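Pyruvate kinase 1 (Trypanosoma brucei brucei, PDB 4KCT) catalyses the transfer of a phosphoryl group from phosphoenolpyruvate to ADP, giving pyruvate and ATP, and has an intrinsic decarboxylase activity. Local coordinates at residues G56-H61 against R195-F200; L94-E99 against V119-K124; G140-D145 against R176-P181; V148-V153 against V166-R171. One frame throughout, in Å; residues are numbered along the deposited sequence.

All four contacts lie within residues 19-344. Contact 1 joins helices 58-75 and 192-204 outside the eight-stranded parallel barrel. Contacts 2, 3 and 4 fall between its two segments in the sequence, in the mostly beta B domain, which leaves the barrel after strand 80-84 and returns before helix 192-204. Contacts 3 and 4, with centres about 9 Å apart, share a mixed sheet through neighbouring strands 141-144 and 149-158. Contact 2, about 15 Å from contact 4 between centres, is tied to it by a Glu99-Arg171 salt bridge. The centre of contact 1 is 28 to 35 Å from the other three. Contact 1 thus packs the barrel's outer layer; the others build the domain that, in pyruvate kinases, closes over the active site.

Contact 1 of 4, residues G56-H61 against R195-F200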
loop_
_atom_site.group_PDB
_atom_site.type_symbol
_atom_site.label_atom_id
_atom_site.label_comp_id
_atom_site.label_asym_id
_atom_site.label_seq_id
_atom_site.Cartn_x
_atom_site.Cartn_y
_atom_site.Cartn_z
ATOM N N GLY A 56 22.620 20.810 -43.167
ATOM C CA GLY A 56 23.176 19.843 -44.127
ATOM C C GLY A 56 22.268 19.555 -45.314
ATOM O O GLY A 56 21.060 19.528 -45.183
ATOM N N SER A 57 22.859 19.268 -46.467
ATOM C CA SER A 57 22.066 18.980 -47.677
ATOM C C SER A 57 21.563 17.531 -47.647
ATOM O O SER A 57 22.067 16.716 -46.878
ATOM C CB SER A 57 22.944 19.158 -48.909
ATOM O OG SER A 57 24.087 18.314 -48.778
ATOM N N HIS A 58 20.700 17.174 -48.596
ATOM C CA HIS A 58 20.379 15.757 -48.813
ATOM C C HIS A 58 21.593 14.934 -49.123
ATOM O O HIS A 58 21.709 13.809 -48.672
ATOM C CB HIS A 58 19.338 15.585 -49.913
ATOM C CG HIS A 58 17.953 15.987 -49.501
ATOM N ND1 HIS A 58 16.876 15.782 -50.282
ATOM C CD2 HIS A 58 17.489 16.634 -48.354
ATOM C CE1 HIS A 58 15.780 16.261 -49.668
ATOM N NE2 HIS A 58 16.157 16.790 -48.495
ATOM N N GLU A 59 22.522 15.494 -49.886
ATOM C CA GLU A 59 23.764 14.800 -50.190
ATOM C C GLU A 59 24.565 14.469 -48.917
ATOM O O GLU A 59 25.106 13.359 -48.773
ATOM C CB GLU A 59 24.613 15.636 -51.155
ATOM C CG GLU A 59 26.065 15.210 -51.239
ATOM C CD GLU A 59 26.878 16.093 -52.188
ATOM O OE1 GLU A 59 27.476 15.543 -53.134
ATOM O OE2 GLU A 59 26.913 17.336 -51.990
ATOM N N TYR A 60 24.651 15.428 -48.003
ATOM C CA TYR A 60 25.327 15.194 -46.728
ATOM C C TYR A 60 24.673 14.018 -45.959
ATOM O O TYR A 60 25.356 13.084 -45.496
ATOM C CB TYR A 60 25.317 16.476 -45.878
ATOM C CG TYR A 60 26.083 16.344 -44.565
ATOM C CD1 TYR A 60 27.476 16.454 -44.540
ATOM C CD2 TYR A 60 25.423 15.991 -43.373
ATOM C CE1 TYR A 60 28.185 16.317 -43.360
ATOM C CE2 TYR A 60 26.135 15.799 -42.190
ATOM C CZ TYR A 60 27.514 15.959 -42.190
ATOM O OH TYR A 60 28.234 15.719 -41.046
ATOM N N HIS A 61 23.352 14.045 -45.862
ATOM C CA HIS A 61 22.646 13.033 -45.096
ATOM C C HIS A 61 22.621 11.718 -45.788
ATOM O O HIS A 61 22.609 10.682 -45.143
ATOM C CB HIS A 61 21.238 13.496 -44.765
ATOM C CG HIS A 61 21.206 14.686 -43.857
ATOM N ND1 HIS A 61 21.793 14.679 -42.635
ATOM C CD2 HIS A 61 20.790 15.992 -44.082
ATOM C CE1 HIS A 61 21.679 15.898 -42.083
ATOM N NE2 HIS A 61 21.039 16.691 -42.948
ATOM N N ARG A 195 8.541 18.566 -46.291
ATOM C CA ARG A 195 8.015 17.622 -47.285
ATOM C C ARG A 195 9.075 16.979 -48.122
ATOM O O ARG A 195 9.024 15.790 -48.381
ATOM C CB ARG A 195 7.035 18.316 -48.201
ATOM C CG ARG A 195 5.709 18.510 -47.555
ATOM C CD ARG A 195 4.599 18.543 -48.577
ATOM N NE ARG A 195 3.380 18.906 -47.899
ATOM C CZ ARG A 195 2.460 18.036 -47.528
ATOM N NH1 ARG A 195 2.526 16.782 -47.949
ATOM N NH2 ARG A 195 1.438 18.441 -46.801
ATOM N N LYS A 196 9.941 17.790 -48.707
ATOM C CA LYS A 196 11.036 17.233 -49.483
ATOM C C LYS A 196 11.915 16.340 -48.605
ATOM O O LYS A 196 12.441 15.332 -49.069
ATOM C CB LYS A 196 11.869 18.348 -50.115
ATOM C CG LYS A 196 11.037 19.312 -50.950
ATOM C CD LYS A 196 11.548 19.422 -52.376
ATOM C CE LYS A 196 10.721 20.424 -53.189
ATOM N NZ LYS A 196 10.800 21.815 -52.642
ATOM N N ASP A 197 12.155 16.768 -47.367
ATOM C CA ASP A 197 12.977 15.964 -46.451
ATOM C C ASP A 197 12.325 14.608 -46.113
ATOM O O ASP A 197 13.008 13.587 -46.083
ATOM C CB ASP A 197 13.316 16.745 -45.165
ATOM C CG ASP A 197 14.190 17.994 -45.431
ATOM O OD1 ASP A 197 14.323 18.848 -44.506
ATOM O OD2 ASP A 197 14.727 18.130 -46.562
ATOM N N LEU A 198 11.009 14.600 -45.902
ATOM C CA LEU A 198 10.284 13.351 -45.621
ATOM C C LEU A 198 10.216 12.441 -46.844
ATOM O O LEU A 198 10.438 11.229 -46.749
ATOM C CB LEU A 198 8.886 13.647 -45.110
ATOM C CG LEU A 198 8.836 14.375 -43.748
ATOM C CD1 LEU A 198 7.412 14.793 -43.423
ATOM C CD2 LEU A 198 9.401 13.497 -42.623
ATOM N N GLU A 199 10.027 13.048 -48.012
ATOM C CA GLU A 199 10.114 12.311 -49.258
ATOM C C GLU A 199 11.468 11.618 -49.396
ATOM O O GLU A 199 11.534 10.478 -49.813
ATOM C CB GLU A 199 9.859 13.254 -50.445
ATOM C CG GLU A 199 10.381 12.738 -51.783
ATOM C CD GLU A 199 10.000 13.663 -52.943
ATOM O OE1 GLU A 199 8.979 13.382 -53.613
ATOM O OE2 GLU A 199 10.684 14.706 -53.138
ATOM N N PHE A 200 12.544 12.337 -49.095
ATOM C CA PHE A 200 13.901 11.754 -49.093
ATOM C C PHE A 200 13.993 10.606 -48.062
ATOM O O PHE A 200 14.404 9.496 -48.392
ATOM C CB PHE A 200 14.928 12.851 -48.783
ATOM C CG PHE A 200 16.326 12.343 -48.548
ATOM C CD1 PHE A 200 17.225 12.226 -49.610
ATOM C CD2 PHE A 200 16.763 12.048 -47.267
ATOM C CE1 PHE A 200 18.529 11.785 -49.396
ATOM C CE2 PHE A 200 18.066 11.606 -47.036
ATOM C CZ PHE A 200 18.953 11.489 -48.098
#
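His58 and Asp197 meet through one nearly linear hydrogen bond. His58 NE2 donates to Asp197 OD2 at 2.8 Å, with an N-H...O angle of 170°. The oxygen lies in the imidazole plane, at the ring edge. The carboxylate is met on its anti side, somewhat out of its own plane, and is turned well away from the ring plane. Phe200 packs on the same histidine from another direction. Its CB sits over one face of the imidazole, 4.0 Å from the ring centroid, as a CH-pi contact. Chi1 of 171° sets Phe200 CG trans to the backbone N, which swings the phenyl ring along the imidazole towards helix 58-75. The two rings slide past each other obliquely, with their planes 34° apart and centroids 4.5 Å apart. The far end of the phenyl ring reaches the histidine backbone, where Phe200 CZ is 3.6 Å from His58 O.

Two helices on the outside of the (beta/alpha)8 barrel pack side by side here. Ser57 is the N-cap of helix 58-75, and its OG accepts from Tyr60 N at 3.0 Å. His58 stands in the first turn. Asp197 OD1 forms a salt bridge with Lys193, one turn back on helix 192-204. The buried carboxylate thus has a partner on each oxygen. Lys193 would probably keep Asp197 ionised, and the aspartate in turn would favour a proton on His58 NE2.

Contact 2 of 4, residues L94-E99 against V119-K124; sequences LFKDGE and VGTKEK
Phe95 and Gly120 form a single isolated beta bridge, in which Gly120 bonds to the residues on either side of Phe95. Gly120 N donates to Leu94 O at 2.9 Å, and Lys96 N donates to Gly120 O at 3.0 Å. The bridge ties together two loops of the B domain, one leading into strand 99-102 and the other into strand 124-126. Phe95 CA also makes a CA-H...O contact with Gly120 O at 3.3 Å. This close approach brings the backbone of Gly120 against Phe95 itself. Phe95 CD1 lies 3.7 Å from Gly120 O, approached obliquely. The ring is buried and also meets Phe125 and Val100. Phe95 N is used elsewhere, bonded to Asp174 OD1.

Lys96 contributes the other side-chain contact. Its CG is anti to the carbonyl carbon (chi1 -60°) and the chain is extended beyond it. It therefore runs alongside Thr121, both pointing the same way. Lys96 CE comes 3.8 Å from Thr121 CG2, so the aliphatic part of the lysine does the touching. The methyl and hydroxyl branches of Thr121 have separate tasks. Its hydroxyl caps the turn that leads into strand 124-126, an ST turn through Glu123 N and an ST motif through Lys124 N. Thr121 OG1 accepts these two backbone N-H groups, from Glu123 N at 2.9 Å and from Lys124 N at 3.2 Å.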
loop_
_atom_site.group_PDB
_atom_site.type_symbol
_atom_site.label_atom_id
_atom_site.label_comp_id
_atom_site.label_asym_id
_atom_site.label_seq_id
_atom_site.Cartn_x
_atom_site.Cartn_y
_atom_site.Cartn_z
ATOM N N LEU A 94 15.447 41.041 -41.595
ATOM C CA LEU A 94 16.827 41.537 -41.590
ATOM C C LEU A 94 16.898 42.898 -40.918
ATOM O O LEU A 94 15.864 43.551 -40.677
ATOM C CB LEU A 94 17.378 41.646 -43.034
ATOM C CG LEU A 94 16.910 40.596 -44.048
ATOM C CD1 LEU A 94 17.363 40.939 -45.470
ATOM C CD2 LEU A 94 17.405 39.219 -43.649
ATOM N N PHE A 95 18.125 43.350 -40.678
ATOM C CA PHE A 95 18.394 44.619 -40.052
ATOM C C PHE A 95 19.302 45.435 -40.968
ATOM O O PHE A 95 20.146 44.875 -41.659
ATOM C CB PHE A 95 19.087 44.387 -38.709
ATOM C CG PHE A 95 18.202 43.712 -37.690
ATOM C CD1 PHE A 95 17.311 44.460 -36.925
ATOM C CD2 PHE A 95 18.164 42.332 -37.597
ATOM C CE1 PHE A 95 16.426 43.846 -36.059
ATOM C CE2 PHE A 95 17.261 41.699 -36.745
ATOM C CZ PHE A 95 16.394 42.461 -35.972
ATOM N N LYS A 96 19.125 46.748 -40.978
ATOM C CA LYS A 96 20.113 47.638 -41.623
ATOM C C LYS A 96 21.539 47.325 -41.173
ATOM O O LYS A 96 21.781 46.997 -40.005
ATOM C CB LYS A 96 19.797 49.097 -41.336
ATOM C CG LYS A 96 18.434 49.525 -41.840
ATOM C CD LYS A 96 18.356 51.034 -41.976
ATOM C CE LYS A 96 16.949 51.471 -42.312
ATOM N NZ LYS A 96 16.824 52.945 -42.211
ATOM N N ASP A 97 22.476 47.386 -42.114
ATOM C CA ASP A 97 23.880 47.073 -41.826
ATOM C C ASP A 97 24.044 45.675 -41.288
ATOM O O ASP A 97 25.132 45.295 -40.896
ATOM C CB ASP A 97 24.481 48.066 -40.824
ATOM C CG ASP A 97 24.304 49.501 -41.258
ATOM O OD1 ASP A 97 24.596 49.812 -42.435
ATOM O OD2 ASP A 97 23.809 50.302 -40.447
ATOM N N GLY A 98 22.949 44.920 -41.231
ATOM C CA GLY A 98 23.026 43.511 -40.869
ATOM C C GLY A 98 23.130 43.250 -39.365
ATOM O O GLY A 98 23.274 42.107 -38.945
ATOM N N GLU A 99 23.016 44.293 -38.553
ATOM C CA GLU A 99 23.077 44.123 -37.091
ATOM C C GLU A 99 22.519 45.334 -36.385
ATOM O O GLU A 99 22.693 46.453 -36.845
ATOM C CB GLU A 99 24.513 43.880 -36.623
ATOM C CG GLU A 99 25.499 44.983 -37.002
ATOM C CD GLU A 99 26.927 44.680 -36.543
ATOM O OE1 GLU A 99 27.089 44.137 -35.421
ATOM O OE2 GLU A 99 27.887 44.966 -37.312
ATOM N N VAL A 119 14.542 45.885 -43.444
ATOM C CA VAL A 119 15.068 47.174 -42.959
ATOM C C VAL A 119 14.817 47.366 -41.471
ATOM O O VAL A 119 14.459 48.469 -41.032
ATOM C CB VAL A 119 14.407 48.393 -43.668
ATOM C CG1 VAL A 119 14.970 48.582 -45.051
ATOM C CG2 VAL A 119 12.895 48.241 -43.693
ATOM N N GLY A 120 15.093 46.340 -40.674
ATOM C CA GLY A 120 14.872 46.461 -39.252
ATOM C C GLY A 120 15.871 47.404 -38.607
ATOM O O GLY A 120 17.049 47.468 -39.003
ATOM N N THR A 121 15.397 48.162 -37.627
ATOM C CA THR A 121 16.247 49.091 -36.904
ATOM C C THR A 121 16.022 48.906 -35.406
ATOM O O THR A 121 15.200 48.068 -34.986
ATOM C CB THR A 121 15.930 50.551 -37.268
ATOM O OG1 THR A 121 14.648 50.901 -36.744
ATOM C CG2 THR A 121 15.939 50.745 -38.768
ATOM N N LYS A 122 16.763 49.673 -34.606
ATOM C CA LYS A 122 16.514 49.775 -33.163
ATOM C C LYS A 122 15.068 50.192 -32.874
ATOM O O LYS A 122 14.540 49.884 -31.817
ATOM C CB LYS A 122 17.461 50.803 -32.552
ATOM C CG LYS A 122 17.994 50.441 -31.185
ATOM C CD LYS A 122 19.249 51.236 -30.875
ATOM C CE LYS A 122 19.553 51.225 -29.387
ATOM N NZ LYS A 122 19.978 52.573 -28.910
ATOM N N GLU A 123 14.452 50.925 -33.802
ATOM C CA GLU A 123 13.105 51.491 -33.583
ATOM C C GLU A 123 12.007 50.487 -33.915
ATOM O O GLU A 123 10.890 50.584 -33.401
ATOM C CB GLU A 123 12.893 52.741 -34.456
ATOM C CG GLU A 123 13.335 54.056 -33.817
ATOM C CD GLU A 123 14.850 54.172 -33.702
ATOM O OE1 GLU A 123 15.340 54.443 -32.587
ATOM O OE2 GLU A 123 15.557 53.968 -34.720
ATOM N N LYS A 124 12.250 49.683 -34.943
ATOM C CA LYS A 124 11.200 48.853 -35.504
ATOM C C LYS A 124 11.772 47.734 -36.341
ATOM O O LYS A 124 12.690 47.944 -37.134
ATOM C CB LYS A 124 10.261 49.700 -36.345
ATOM C CG LYS A 124 9.146 48.923 -36.999
ATOM C CD LYS A 124 8.244 49.904 -37.724
ATOM C CE LYS A 124 6.796 49.505 -37.640
ATOM N NZ LYS A 124 5.929 50.659 -38.000
#

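Contact 3 of 4, residues G140-D145 against R176-P181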
loop_
_atom_site.group_PDB
_atom_site.type_symbol
_atom_site.label_atom_id
_atom_site.label_comp_id
_atom_site.label_asym_id
_atom_site.label_seq_id
_atom_site.Cartn_x
_atom_site.Cartn_y
_atom_site.Cartn_z
ATOM N N GLY A 140 2.785 40.150 -21.953
ATOM C CA GLY A 140 3.435 38.911 -22.389
ATOM C C GLY A 140 4.868 39.139 -22.857
ATOM O O GLY A 140 5.330 40.277 -22.962
ATOM N N SER A 141 5.561 38.055 -23.174
ATOM C CA SER A 141 6.932 38.141 -23.625
ATOM C C SER A 141 7.119 37.665 -25.066
ATOM O O SER A 141 6.480 36.701 -25.519
ATOM C CB SER A 141 7.839 37.335 -22.693
ATOM O OG SER A 141 7.826 37.897 -21.403
ATOM N N ILE A 142 8.083 38.271 -25.741
ATOM C CA ILE A 142 8.616 37.714 -26.950
ATOM C C ILE A 142 10.081 37.442 -26.722
ATOM O O ILE A 142 10.798 38.304 -26.245
ATOM C CB ILE A 142 8.452 38.698 -28.128
ATOM C CG1 ILE A 142 6.964 38.919 -28.423
ATOM C CG2 ILE A 142 9.190 38.183 -29.352
ATOM C CD1 ILE A 142 6.681 40.097 -29.359
ATOM N N TYR A 143 10.519 36.232 -27.045
ATOM C CA TYR A 143 11.906 35.862 -26.886
ATOM C C TYR A 143 12.570 35.922 -28.244
ATOM O O TYR A 143 12.016 35.426 -29.235
ATOM C CB TYR A 143 12.011 34.432 -26.336
ATOM C CG TYR A 143 11.564 34.280 -24.884
ATOM C CD1 TYR A 143 11.444 33.008 -24.296
ATOM C CD2 TYR A 143 11.306 35.403 -24.083
ATOM C CE1 TYR A 143 11.027 32.860 -22.969
ATOM C CE2 TYR A 143 10.839 35.259 -22.773
ATOM C CZ TYR A 143 10.750 33.990 -22.206
ATOM O OH TYR A 143 10.319 33.849 -20.894
ATOM N N VAL A 144 13.805 36.398 -28.276
ATOM C CA VAL A 144 14.524 36.502 -29.526
ATOM C C VAL A 144 15.885 35.817 -29.406
ATOM O O VAL A 144 16.527 35.883 -28.358
ATOM C CB VAL A 144 14.692 37.981 -29.944
ATOM C CG1 VAL A 144 15.095 38.083 -31.404
ATOM C CG2 VAL A 144 13.394 38.760 -29.678
ATOM N N ASP A 145 16.266 35.085 -30.454
ATOM C CA ASP A 145 17.579 34.495 -30.555
ATOM C C ASP A 145 17.743 33.370 -29.542
ATOM O O ASP A 145 18.491 33.492 -28.568
ATOM C CB ASP A 145 18.669 35.553 -30.383
ATOM C CG ASP A 145 19.935 35.193 -31.112
ATOM O OD1 ASP A 145 19.981 34.103 -31.724
ATOM O OD2 ASP A 145 20.876 35.998 -31.095
ATOM N N ARG A 176 16.947 36.158 -36.824
ATOM C CA ARG A 176 17.097 35.377 -35.597
ATOM C C ARG A 176 15.773 34.706 -35.222
ATOM O O ARG A 176 14.692 35.172 -35.617
ATOM C CB ARG A 176 17.557 36.277 -34.452
ATOM C CG ARG A 176 18.876 37.001 -34.713
ATOM C CD ARG A 176 20.011 36.010 -34.812
ATOM N NE ARG A 176 20.122 35.501 -36.165
ATOM C CZ ARG A 176 20.782 34.403 -36.494
ATOM N NH1 ARG A 176 20.760 33.977 -37.749
ATOM N NH2 ARG A 176 21.466 33.734 -35.574
ATOM N N GLY A 177 15.870 33.543 -34.575
ATOM C CA GLY A 177 14.686 32.805 -34.102
ATOM C C GLY A 177 13.840 33.590 -33.104
ATOM O O GLY A 177 14.372 34.300 -32.235
ATOM N N ILE A 178 12.523 33.368 -33.164
ATOM C CA ILE A 178 11.550 33.968 -32.236
ATOM C C ILE A 178 10.801 32.839 -31.518
ATOM O O ILE A 178 10.430 31.831 -32.138
ATOM C CB ILE A 178 10.523 34.837 -33.036
ATOM C CG1 ILE A 178 11.201 36.099 -33.602
ATOM C CG2 ILE A 178 9.287 35.184 -32.191
ATOM C CD1 ILE A 178 11.616 37.107 -32.532
ATOM N N ASN A 179 10.592 32.986 -30.206
ATOM C CA ASN A 179 9.687 32.106 -29.478
ATOM C C ASN A 179 8.637 32.936 -28.786
ATOM O O ASN A 179 8.906 34.042 -28.369
ATOM C CB ASN A 179 10.453 31.260 -28.440
ATOM C CG ASN A 179 11.421 30.283 -29.094
ATOM O OD1 ASN A 179 12.533 30.654 -29.433
ATOM N ND2 ASN A 179 10.925 29.104 -29.443
ATOM N N LEU A 180 7.413 32.437 -28.764
ATOM C CA LEU A 180 6.316 33.153 -28.144
ATOM C C LEU A 180 5.859 32.319 -26.953
ATOM O O LEU A 180 4.936 31.501 -27.074
ATOM C CB LEU A 180 5.173 33.302 -29.162
ATOM C CG LEU A 180 5.117 34.517 -30.109
ATOM C CD1 LEU A 180 6.332 35.435 -30.149
ATOM C CD2 LEU A 180 4.519 34.224 -31.484
ATOM N N PRO A 181 6.527 32.498 -25.795
ATOM C CA PRO A 181 6.404 31.512 -24.706
ATOM C C PRO A 181 4.993 31.523 -24.157
ATOM O O PRO A 181 4.408 32.591 -23.992
ATOM C CB PRO A 181 7.404 32.017 -23.650
ATOM C CG PRO A 181 7.591 33.467 -23.961
ATOM C CD PRO A 181 7.470 33.577 -25.464
HETATM O O HOH W 1 4.498 35.357 -24.248
HETATM O O HOH W 2 18.353 32.580 -33.497
#
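Tyr143 CG stands anti to the carbonyl carbon (chi1 -70°), and chi2 of 172° turns one ring face to Pro181. Pro181 CG lies over the ring centre, 3.6 Å from the centroid, as a CH-pi contact. On the opposite side of the sheet, Ile178 is bent at chi2 (-69°), which carries its CD1 across to Val144 CG2 at 3.7 Å. Ile142 lies beside Leu180 on this apolar side, with Ile142 CG1 3.9 Å from Leu180 CD1.

The two backbones run antiparallel. Tyr143 and Asn179 are a hydrogen-bonded pair, with N-H...O=C bonds in both directions. Val144 and Ile178 form the next pair, a non-hydrogen-bonded one. Asp145 N donates to Gly177 O at 2.7 Å and extends the pairing past the strand end. A water at each end continues the link. One donates to Ser141 O and Pro181 O. The other accepts from Gly177 N and donates to Asp145 OD1 at 2.8 Å.

Asp145 also runs beside Arg176. Its OD1 is 3.6 Å from Arg176 CD but 4.1 Å from Arg176 NH2, too far for a salt bridge. Their polar ends are held elsewhere: Asp145 OD2 by His170 and Arg176 NE by Asp174 O. Asn179 ND2 bonds to Glu269 on barrel helix 263-269, and the Asn179 side chain is about 8 Å from the bound magnesium ion. The pair is thus an antiparallel stretch of the B-domain sheet, on the side facing the barrel active site, where this domain acts as a lid in pyruvate kinases.

Contact 4 of 4, residues V148-V153 against V166-R171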
loop_
_atom_site.group_PDB
_atom_site.type_symbol
_atom_site.label_atom_id
_atom_site.label_comp_id
_atom_site.label_asym_id
_atom_site.label_seq_id
_atom_site.Cartn_x
_atom_site.Cartn_y
_atom_site.Cartn_z
ATOM N N VAL A 148 17.670 34.409 -25.780
ATOM C CA VAL A 148 18.761 35.223 -25.220
ATOM C C VAL A 148 18.356 36.669 -24.945
ATOM O O VAL A 148 18.788 37.262 -23.970
ATOM C CB VAL A 148 20.037 35.195 -26.101
ATOM C CG1 VAL A 148 21.044 36.222 -25.597
ATOM C CG2 VAL A 148 20.661 33.800 -26.092
ATOM N N MET A 149 17.568 37.256 -25.832
ATOM C CA MET A 149 16.983 38.548 -25.545
ATOM C C MET A 149 15.516 38.363 -25.277
ATOM O O MET A 149 14.844 37.601 -25.975
ATOM C CB MET A 149 17.172 39.531 -26.723
ATOM C CG MET A 149 16.510 40.886 -26.461
ATOM S SD MET A 149 16.795 42.132 -27.747
ATOM C CE MET A 149 16.752 41.128 -29.178
ATOM N N THR A 150 14.991 39.098 -24.310
ATOM C CA THR A 150 13.573 39.059 -24.058
ATOM C C THR A 150 12.951 40.448 -24.113
ATOM O O THR A 150 13.564 41.439 -23.713
ATOM C CB THR A 150 13.232 38.369 -22.720
ATOM O OG1 THR A 150 13.499 39.264 -21.662
ATOM C CG2 THR A 150 14.069 37.104 -22.521
ATOM N N LEU A 151 11.783 40.517 -24.732
ATOM C CA LEU A 151 11.001 41.743 -24.810
ATOM C C LEU A 151 9.727 41.536 -24.029
ATOM O O LEU A 151 9.105 40.473 -24.120
ATOM C CB LEU A 151 10.637 42.044 -26.277
ATOM C CG LEU A 151 11.784 41.941 -27.289
ATOM C CD1 LEU A 151 11.233 41.928 -28.717
ATOM C CD2 LEU A 151 12.709 43.106 -27.113
ATOM N N ARG A 152 9.300 42.570 -23.313
ATOM C CA ARG A 152 7.969 42.600 -22.737
ATOM C C ARG A 152 7.073 43.423 -23.623
ATOM O O ARG A 152 7.420 44.544 -23.990
ATOM C CB ARG A 152 8.006 43.226 -21.338
ATOM C CG ARG A 152 6.624 43.360 -20.699
ATOM C CD ARG A 152 6.721 43.822 -19.246
ATOM N NE ARG A 152 7.732 44.865 -19.071
ATOM C CZ ARG A 152 7.490 46.169 -19.156
ATOM N NH1 ARG A 152 8.480 47.040 -19.018
ATOM N NH2 ARG A 152 6.257 46.604 -19.373
ATOM N N VAL A 153 5.913 42.884 -23.966
ATOM C CA VAL A 153 4.984 43.612 -24.814
ATOM C C VAL A 153 4.281 44.674 -23.968
ATOM O O VAL A 153 3.667 44.352 -22.954
ATOM C CB VAL A 153 3.912 42.682 -25.405
ATOM C CG1 VAL A 153 2.887 43.497 -26.191
ATOM C CG2 VAL A 153 4.559 41.608 -26.286
ATOM N N VAL A 166 12.608 46.356 -24.229
ATOM C CA VAL A 166 13.773 45.448 -24.217
ATOM C C VAL A 166 14.256 45.204 -22.788
ATOM O O VAL A 166 14.454 46.159 -22.027
ATOM C CB VAL A 166 14.932 46.031 -25.040
ATOM C CG1 VAL A 166 16.200 45.174 -24.869
ATOM C CG2 VAL A 166 14.530 46.134 -26.508
ATOM N N ASN A 167 14.465 43.934 -22.431
ATOM C CA ASN A 167 14.820 43.574 -21.054
ATOM C C ASN A 167 16.309 43.487 -20.810
ATOM O O ASN A 167 16.757 43.674 -19.694
ATOM C CB ASN A 167 14.157 42.271 -20.623
ATOM C CG ASN A 167 12.676 42.423 -20.404
ATOM O OD1 ASN A 167 11.908 41.497 -20.662
ATOM N ND2 ASN A 167 12.250 43.628 -20.080
ATOM N N ASN A 168 17.077 43.160 -21.838
ATOM C CA ASN A 168 18.505 42.940 -21.638
ATOM C C ASN A 168 19.356 43.315 -22.838
ATOM O O ASN A 168 18.834 43.500 -23.941
ATOM C CB ASN A 168 18.778 41.497 -21.194
ATOM C CG ASN A 168 18.180 40.467 -22.136
ATOM O OD1 ASN A 168 16.965 40.407 -22.330
ATOM N ND2 ASN A 168 19.021 39.585 -22.638
ATOM N N HIS A 169 20.650 43.524 -22.598
ATOM C CA HIS A 169 21.591 43.868 -23.668
ATOM C C HIS A 169 21.664 42.731 -24.650
ATOM O O HIS A 169 21.792 41.595 -24.253
ATOM C CB HIS A 169 22.994 44.138 -23.091
ATOM C CG HIS A 169 23.133 45.486 -22.420
ATOM N ND1 HIS A 169 23.047 45.644 -21.079
ATOM C CD2 HIS A 169 23.392 46.758 -22.950
ATOM C CE1 HIS A 169 23.249 46.944 -20.765
ATOM N NE2 HIS A 169 23.462 47.624 -21.907
ATOM N N HIS A 170 21.572 43.035 -25.943
ATOM C CA HIS A 170 21.774 42.036 -26.982
ATOM C C HIS A 170 22.014 42.671 -28.326
ATOM O O HIS A 170 21.516 43.760 -28.607
ATOM C CB HIS A 170 20.587 41.085 -27.059
ATOM C CG HIS A 170 20.903 39.779 -27.742
ATOM N ND1 HIS A 170 21.970 39.023 -27.405
ATOM C CD2 HIS A 170 20.317 39.155 -28.842
ATOM C CE1 HIS A 170 22.045 37.963 -28.227
ATOM N NE2 HIS A 170 21.005 38.015 -29.068
ATOM N N ARG A 171 22.753 41.964 -29.179
ATOM C CA ARG A 171 22.991 42.387 -30.563
ATOM C C ARG A 171 22.279 41.410 -31.482
ATOM O O ARG A 171 22.544 40.206 -31.435
ATOM C CB ARG A 171 24.503 42.353 -30.883
ATOM C CG ARG A 171 24.841 42.907 -32.265
ATOM C CD ARG A 171 26.349 42.928 -32.527
ATOM N NE ARG A 171 26.866 41.584 -32.756
ATOM C CZ ARG A 171 27.126 41.070 -33.956
ATOM N NH1 ARG A 171 27.022 41.818 -35.047
ATOM N NH2 ARG A 171 27.555 39.827 -34.056
HETATM O O HOH W 3 10.322 44.400 -18.426
#
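Asn168 grips the backbone at the start of strand 149-158 with both ends of its amide. From CB, chi1 of 54° places CG between the backbone N and the carbonyl carbon, and CG comes 3.7 Å from Val148 O. At the tip, OD1 accepts from Thr150 N at 3.1 Å, on a lone pair in the carbonyl plane. ND2 donates to Val148 O at 2.7 Å, close to the amide plane. The side chain thus bonds to the backbone much as a strand partner would, beyond Val166, where regular pairing ends.

Asn167, the preceding residue, takes the rest of Thr150. Asn167 N donates to Thr150 O, and Thr150 OG1 donates to Asn167 OD1 at 2.9 Å. His170, tied through NE2 to Asp145 at the end of strand 141-144, lays one ring face over Val148 CG1 and Met149 N. Leu151 and Val166 form a non-hydrogen-bonded antiparallel pair, with Leu151 CD2 3.6 Å from Val166 CG2.

A classic beta bulge, with Val148 and Met149 together opposite Val144, opens the pairing of strands 141-144 and 149-158. Strand 149-158 lies between strand 141-144 and strand 161-166, and Val148 also packs on Arg308 of the second subunit.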